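Local coordinates for B-type Cna protein (Enterococcus faecium, PDB 6FWY), which is of unknown function but, as a thioester domain of an LPXTG-anchored surface protein, probably contributes to attachment of the bacterium to its surroundings, at residues Lys200-Asp205 and Thr221-Val226; Thr162-Ala167 and Thr176-Ser181. One frame throughout, in Å; residues are numbered along the deposited sequence.

Interaction 1. Residues Lys200-Asp205 and Thr221-Val226; sequences KIYDAD and TIKVPV
Lys200 O receives the backbone N-H of Lys223 at 2.7 Å, and Ile222 CA lies 3.5 Å from the same Lys200 O, a weaker CA-H...O contact. Thr221 O is used in the same way: Tyr202 N donates to it at 2.8 Å, while Ile201 CA makes a CA-H...O contact with it at 3.3 Å. With the return bonds from Lys200 N to Lys223 O and from Thr221 N to Tyr202 O, these define antiparallel pairing of strands 200-203 and 218-225. Lys200-Lys223 and Tyr202-Thr221 are hydrogen-bonded pairs, and Ile201-Ile222 between them is the non-hydrogen-bonded pair. The short strand segments run at 151° to each other, 4.7 Å apart at closest approach. In the antiparallel sheet, 218-225 lies between 172-181 and 200-203; on the other side of its own strand, Ile201 bonds through its backbone to Ile209.

The two sheet faces differ in character. Ile201 and Ile222 point to one face and are buried; the closest approach of either side chain to the opposing strand is that of Ile201 CG2 to the backbone oxygen Thr221 O, 3.6 Å. On the other face, Lys223 reaches diagonally across the strands to Tyr202, two residues on from its pair partner Lys200. Its CG stands anti to the carbonyl carbon (chi1 -58°) and the rest of the chain is extended, which carries CD to 3.6 Å from Tyr202 CE1 and lets CE pass beside CD1. The two side chains cross at about a right angle, and NZ ends over the ring face, 4.6 Å from the centroid and 22° off the normal, a cation-pi contact.

The chemistry is thus divided: four nearly straight backbone bonds set the register, while on the partly exposed face the lysine's methylenes and its ammonium group both use the tyrosine ring, which probably adds electrostatic attraction to the apolar packing.

Interaction 2. Residues Thr162-Ala167 and Thr176-Ser181; sequences TASKTA and TYKTAS
A classic beta bulge lies within the hairpin of strands 159-169 and 172-181: Ser164 and Lys165 both face the single residue Thr176. The evidence is the hydrogen-bond pattern. Ser164 N donates to Thr176 O at 3.0 Å, its donor tilted 31° from the carbonyl plane, whereas the bond back from Thr176 N goes to Lys165 O, one residue further on, at 2.9 Å. Before the bulge the register is regular, with Thr162 and Lys178 forming a hydrogen-bonded antiparallel pair whose shorter bond, Lys178 N to Thr162 O, measures 2.7 Å.

The bulge's first residue, Ser164, has a near-helical backbone (psi -42°), and its side chain points toward the partner strand. With OG between the backbone N and the carbonyl carbon (chi1 53°), the hydroxyl comes back over Thr176, where it makes a weak bond to the carbonyl oxygen already held by Ser164 N. Ser164 OG also lies 3.5 Å from Thr176 CG2. Lys165 and Thr176 lie side by side, pointing the same way, with CG of the lysine against CB of the threonine. The extended chain of Lys178 brings its CE to 3.9 Å from Ser164 CB, so aliphatic lysine carbon lines this exposed face.

Tyr177 and Ala163 point to the other face. The tyrosine ring is buried there against Phe220 and, edge-to-face, Phe235, and it meets the first strand obliquely through Ala163, whose CB is 3.7 Å from Tyr177 CE2. At the far side of the Thr162-Lys178 pair, one water bridges the strands, lying 2.7 Å from Thr162 OG1 and donating to Lys178 O.

In the fold
Both interactions belong to one five-stranded antiparallel sheet, ordered 159-169, 172-181, 218-225, 200-203, 208-209. Interaction 2 joins the first two strands and interaction 1 the third and fourth, with their centres 12 Å apart. They come in series along the chain, interaction 2 closing before interaction 1 opens. Between neighbouring strands 172-181 and 218-225, Thr176 OG1 lies 2.7 Å from Thr221 OG1, a probable hydrogen bond, while Ile222 CD1 packs 4.0 Å from Tyr177 CE1; these two contacts join the strands on both faces. Centre to centre, interactions 1 and 2 lie about 34 Å and 27 Å from the middle of the chain, in an all-beta part that follows all the helices (62-150) in sequence.

Interaction 1. Residues Lys200-Asp205 and Thr221-Val226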
loop_
_atom_site.group_PDB
_atom_site.type_symbol
_atom_site.label_atom_id
_atom_site.label_comp_id
_atom_site.label_asym_id
_atom_site.label_seq_id
_atom_site.Cartn_x
_atom_site.Cartn_y
_atom_site.Cartn_z
ATOM N N LYS A 200 23.374 25.381 11.335
ATOM C CA LYS A 200 22.455 25.613 10.218
ATOM C C LYS A 200 22.294 24.354 9.370
ATOM O O LYS A 200 23.156 23.494 9.357
ATOM C CB LYS A 200 22.963 26.762 9.343
ATOM C CG LYS A 200 22.906 28.112 10.044
ATOM C CD LYS A 200 23.424 29.221 9.148
ATOM C CE LYS A 200 23.717 30.473 9.970
ATOM N NZ LYS A 200 22.455 31.033 10.564
ATOM N N ILE A 201 21.172 24.297 8.664
ATOM C CA ILE A 201 20.846 23.219 7.728
ATOM C C ILE A 201 20.565 23.832 6.349
ATOM O O ILE A 201 19.873 24.847 6.248
ATOM C CB ILE A 201 19.619 22.402 8.186
ATOM C CG1 ILE A 201 19.688 22.122 9.703
ATOM C CG2 ILE A 201 19.520 21.125 7.362
ATOM C CD1 ILE A 201 18.579 21.279 10.274
ATOM N N TYR A 202 21.111 23.227 5.297
ATOM C CA TYR A 202 20.895 23.664 3.911
ATOM C C TYR A 202 20.365 22.541 3.026
ATOM O O TYR A 202 20.748 21.383 3.201
ATOM C CB TYR A 202 22.194 24.253 3.318
ATOM C CG TYR A 202 22.632 25.530 4.006
ATOM C CD1 TYR A 202 23.351 25.481 5.177
ATOM C CD2 TYR A 202 22.296 26.779 3.497
ATOM C CE1 TYR A 202 23.735 26.637 5.848
ATOM C CE2 TYR A 202 22.703 27.959 4.143
ATOM C CZ TYR A 202 23.396 27.869 5.342
ATOM O OH TYR A 202 23.821 28.979 6.015
ATOM N N ASP A 203 19.466 22.870 2.092
ATOM C CA ASP A 203 18.965 21.908 1.092
ATOM C C ASP A 203 20.014 21.677 0.000
ATOM O O ASP A 203 21.102 22.255 0.046
ATOM C CB ASP A 203 17.580 22.313 0.532
ATOM C CG ASP A 203 17.602 23.599 -0.326
ATOM O OD1 ASP A 203 18.659 24.018 -0.850
ATOM O OD2 ASP A 203 16.523 24.193 -0.495
ATOM N N ALA A 204 19.680 20.838 -0.977
ATOM C CA ALA A 204 20.597 20.470 -2.067
ATOM C C ALA A 204 20.985 21.621 -2.977
ATOM O O ALA A 204 22.009 21.538 -3.642
ATOM C CB ALA A 204 19.974 19.354 -2.912
ATOM N N ASP A 205 20.153 22.667 -3.028
ATOM C CA ASP A 205 20.411 23.864 -3.848
ATOM C C ASP A 205 21.233 24.923 -3.092
ATOM O O ASP A 205 21.495 25.999 -3.638
ATOM C CB ASP A 205 19.097 24.483 -4.319
ATOM C CG ASP A 205 18.153 23.455 -4.977
ATOM O OD1 ASP A 205 18.646 22.454 -5.562
ATOM O OD2 ASP A 205 16.909 23.618 -4.901
ATOM N N THR A 221 22.617 19.417 3.964
ATOM C CA THR A 221 23.891 19.639 4.635
ATOM C C THR A 221 23.644 20.293 5.993
ATOM O O THR A 221 22.885 21.246 6.089
ATOM C CB THR A 221 24.832 20.454 3.736
ATOM O OG1 THR A 221 25.141 19.686 2.572
ATOM C CG2 THR A 221 26.135 20.790 4.442
ATOM N N ILE A 222 24.261 19.738 7.032
ATOM C CA ILE A 222 24.300 20.328 8.360
ATOM C C ILE A 222 25.634 21.060 8.491
ATOM O O ILE A 222 26.673 20.528 8.099
ATOM C CB ILE A 222 24.148 19.259 9.476
ATOM C CG1 ILE A 222 22.766 18.621 9.382
ATOM C CG2 ILE A 222 24.336 19.877 10.864
ATOM C CD1 ILE A 222 22.526 17.466 10.317
ATOM N N LYS A 223 25.590 22.272 9.041
ATOM C CA LYS A 223 26.781 23.103 9.214
ATOM C C LYS A 223 26.965 23.491 10.670
ATOM O O LYS A 223 26.052 24.018 11.288
ATOM C CB LYS A 223 26.681 24.344 8.338
ATOM C CG LYS A 223 26.522 24.006 6.865
ATOM C CD LYS A 223 26.989 25.113 5.963
ATOM C CE LYS A 223 26.814 24.720 4.509
ATOM N NZ LYS A 223 27.403 25.676 3.555
ATOM N N VAL A 224 28.151 23.227 11.200
ATOM C CA VAL A 224 28.480 23.440 12.605
ATOM C C VAL A 224 29.633 24.438 12.617
ATOM O O VAL A 224 30.656 24.177 11.994
ATOM C CB VAL A 224 28.899 22.115 13.295
ATOM C CG1 VAL A 224 29.311 22.344 14.749
ATOM C CG2 VAL A 224 27.764 21.091 13.222
ATOM N N PRO A 225 29.474 25.586 13.310
ATOM C CA PRO A 225 30.567 26.579 13.300
ATOM C C PRO A 225 31.903 26.008 13.778
ATOM O O PRO A 225 31.936 25.250 14.755
ATOM C CB PRO A 225 30.060 27.660 14.255
ATOM C CG PRO A 225 28.589 27.539 14.251
ATOM C CD PRO A 225 28.301 26.073 14.070
ATOM N N VAL A 226 32.994 26.354 13.089
ATOM C CA VAL A 226 34.333 25.859 13.479
ATOM C C VAL A 226 34.782 26.360 14.859
ATOM O O VAL A 226 35.734 25.856 15.421
ATOM C CB VAL A 226 35.433 26.150 12.417
ATOM C CG1 VAL A 226 35.107 25.456 11.092
ATOM C CG2 VAL A 226 35.668 27.644 12.211
#

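Interaction 2. Residues Thr162-Ala167 and Thr176-Ser181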
loop_
_atom_site.group_PDB
_atom_site.type_symbol
_atom_site.label_atom_id
_atom_site.label_comp_id
_atom_site.label_asym_id
_atom_site.label_seq_id
_atom_site.Cartn_x
_atom_site.Cartn_y
_atom_site.Cartn_z
ATOM N N THR A 162 21.541 8.837 4.672
ATOM C CA THR A 162 22.899 8.297 4.617
ATOM C C THR A 162 23.922 9.421 4.410
ATOM O O THR A 162 23.768 10.240 3.510
ATOM C CB THR A 162 23.011 7.267 3.469
ATOM O OG1 THR A 162 21.884 6.382 3.527
ATOM C CG2 THR A 162 24.301 6.441 3.568
ATOM N N ALA A 163 24.945 9.457 5.254
ATOM C CA ALA A 163 26.036 10.430 5.150
ATOM C C ALA A 163 26.782 10.140 3.864
ATOM O O ALA A 163 27.086 8.980 3.579
ATOM C CB ALA A 163 26.977 10.313 6.338
ATOM N N SER A 164 27.025 11.183 3.075
ATOM C CA SER A 164 27.742 11.067 1.798
ATOM C C SER A 164 29.139 11.670 1.855
ATOM O O SER A 164 30.081 11.086 1.315
ATOM C CB SER A 164 26.927 11.705 0.670
ATOM O OG SER A 164 26.554 13.030 1.008
ATOM N N LYS A 165 29.280 12.831 2.487
ATOM C CA LYS A 165 30.580 13.504 2.596
ATOM C C LYS A 165 30.610 14.521 3.721
ATOM O O LYS A 165 29.566 14.953 4.205
ATOM C CB LYS A 165 30.946 14.195 1.280
ATOM C CG LYS A 165 29.966 15.282 0.867
ATOM C CD LYS A 165 30.253 15.839 -0.524
ATOM C CE LYS A 165 29.042 16.627 -1.011
ATOM N NZ LYS A 165 29.207 17.206 -2.366
ATOM N N THR A 166 31.818 14.891 4.131
ATOM C CA THR A 166 32.069 15.897 5.151
ATOM C C THR A 166 33.171 16.806 4.636
ATOM O O THR A 166 34.054 16.348 3.918
ATOM C CB THR A 166 32.531 15.266 6.488
ATOM O OG1 THR A 166 33.806 14.627 6.309
ATOM C CG2 THR A 166 31.529 14.215 6.988
ATOM N N ALA A 167 33.132 18.082 5.008
ATOM C CA ALA A 167 34.195 19.015 4.653
ATOM C C ALA A 167 34.133 20.276 5.510
ATOM O O ALA A 167 33.055 20.692 5.958
ATOM C CB ALA A 167 34.120 19.407 3.178
ATOM N N THR A 176 27.148 16.444 4.784
ATOM C CA THR A 176 26.114 16.228 3.775
ATOM C C THR A 176 25.543 14.816 3.896
ATOM O O THR A 176 26.271 13.868 4.144
ATOM C CB THR A 176 26.652 16.514 2.360
ATOM O OG1 THR A 176 27.170 17.847 2.338
ATOM C CG2 THR A 176 25.556 16.375 1.291
ATOM N N TYR A 177 24.226 14.701 3.726
ATOM C CA TYR A 177 23.484 13.438 3.823
ATOM C C TYR A 177 22.563 13.277 2.614
ATOM O O TYR A 177 22.041 14.258 2.116
ATOM C CB TYR A 177 22.645 13.407 5.106
ATOM C CG TYR A 177 23.452 13.512 6.368
ATOM C CD1 TYR A 177 23.825 14.769 6.865
ATOM C CD2 TYR A 177 23.857 12.376 7.069
ATOM C CE1 TYR A 177 24.566 14.887 8.023
ATOM C CE2 TYR A 177 24.612 12.481 8.234
ATOM C CZ TYR A 177 24.967 13.742 8.707
ATOM O OH TYR A 177 25.710 13.886 9.857
ATOM N N LYS A 178 22.407 12.053 2.121
ATOM C CA LYS A 178 21.416 11.711 1.081
ATOM C C LYS A 178 20.156 11.088 1.686
ATOM O O LYS A 178 20.259 10.180 2.499
ATOM C CB LYS A 178 22.019 10.739 0.057
ATOM C CG LYS A 178 22.981 11.453 -0.871
ATOM C CD LYS A 178 23.834 10.547 -1.713
ATOM C CE LYS A 178 24.757 11.446 -2.512
ATOM N NZ LYS A 178 25.846 10.709 -3.219
ATOM N N THR A 179 18.993 11.576 1.266
ATOM C CA THR A 179 17.707 10.979 1.617
ATOM C C THR A 179 17.263 10.065 0.480
ATOM O O THR A 179 17.576 10.331 -0.688
ATOM C CB THR A 179 16.592 12.012 1.849
ATOM O OG1 THR A 179 16.346 12.730 0.644
ATOM C CG2 THR A 179 16.961 12.972 2.955
ATOM N N ALA A 180 16.535 9.002 0.827
ATOM C CA ALA A 180 15.981 8.085 -0.158
ATOM C C ALA A 180 14.676 7.459 0.324
ATOM O O ALA A 180 14.527 7.149 1.502
ATOM C CB ALA A 180 16.991 6.994 -0.512
ATOM N N SER A 181 13.737 7.283 -0.601
ATOM C CA SER A 181 12.458 6.638 -0.316
ATOM C C SER A 181 11.801 6.144 -1.601
ATOM O O SER A 181 11.972 6.730 -2.668
ATOM C CB SER A 181 11.510 7.601 0.406
ATOM O OG SER A 181 10.330 6.939 0.852
HETATM O O HOH W 1 19.896 7.406 2.044
#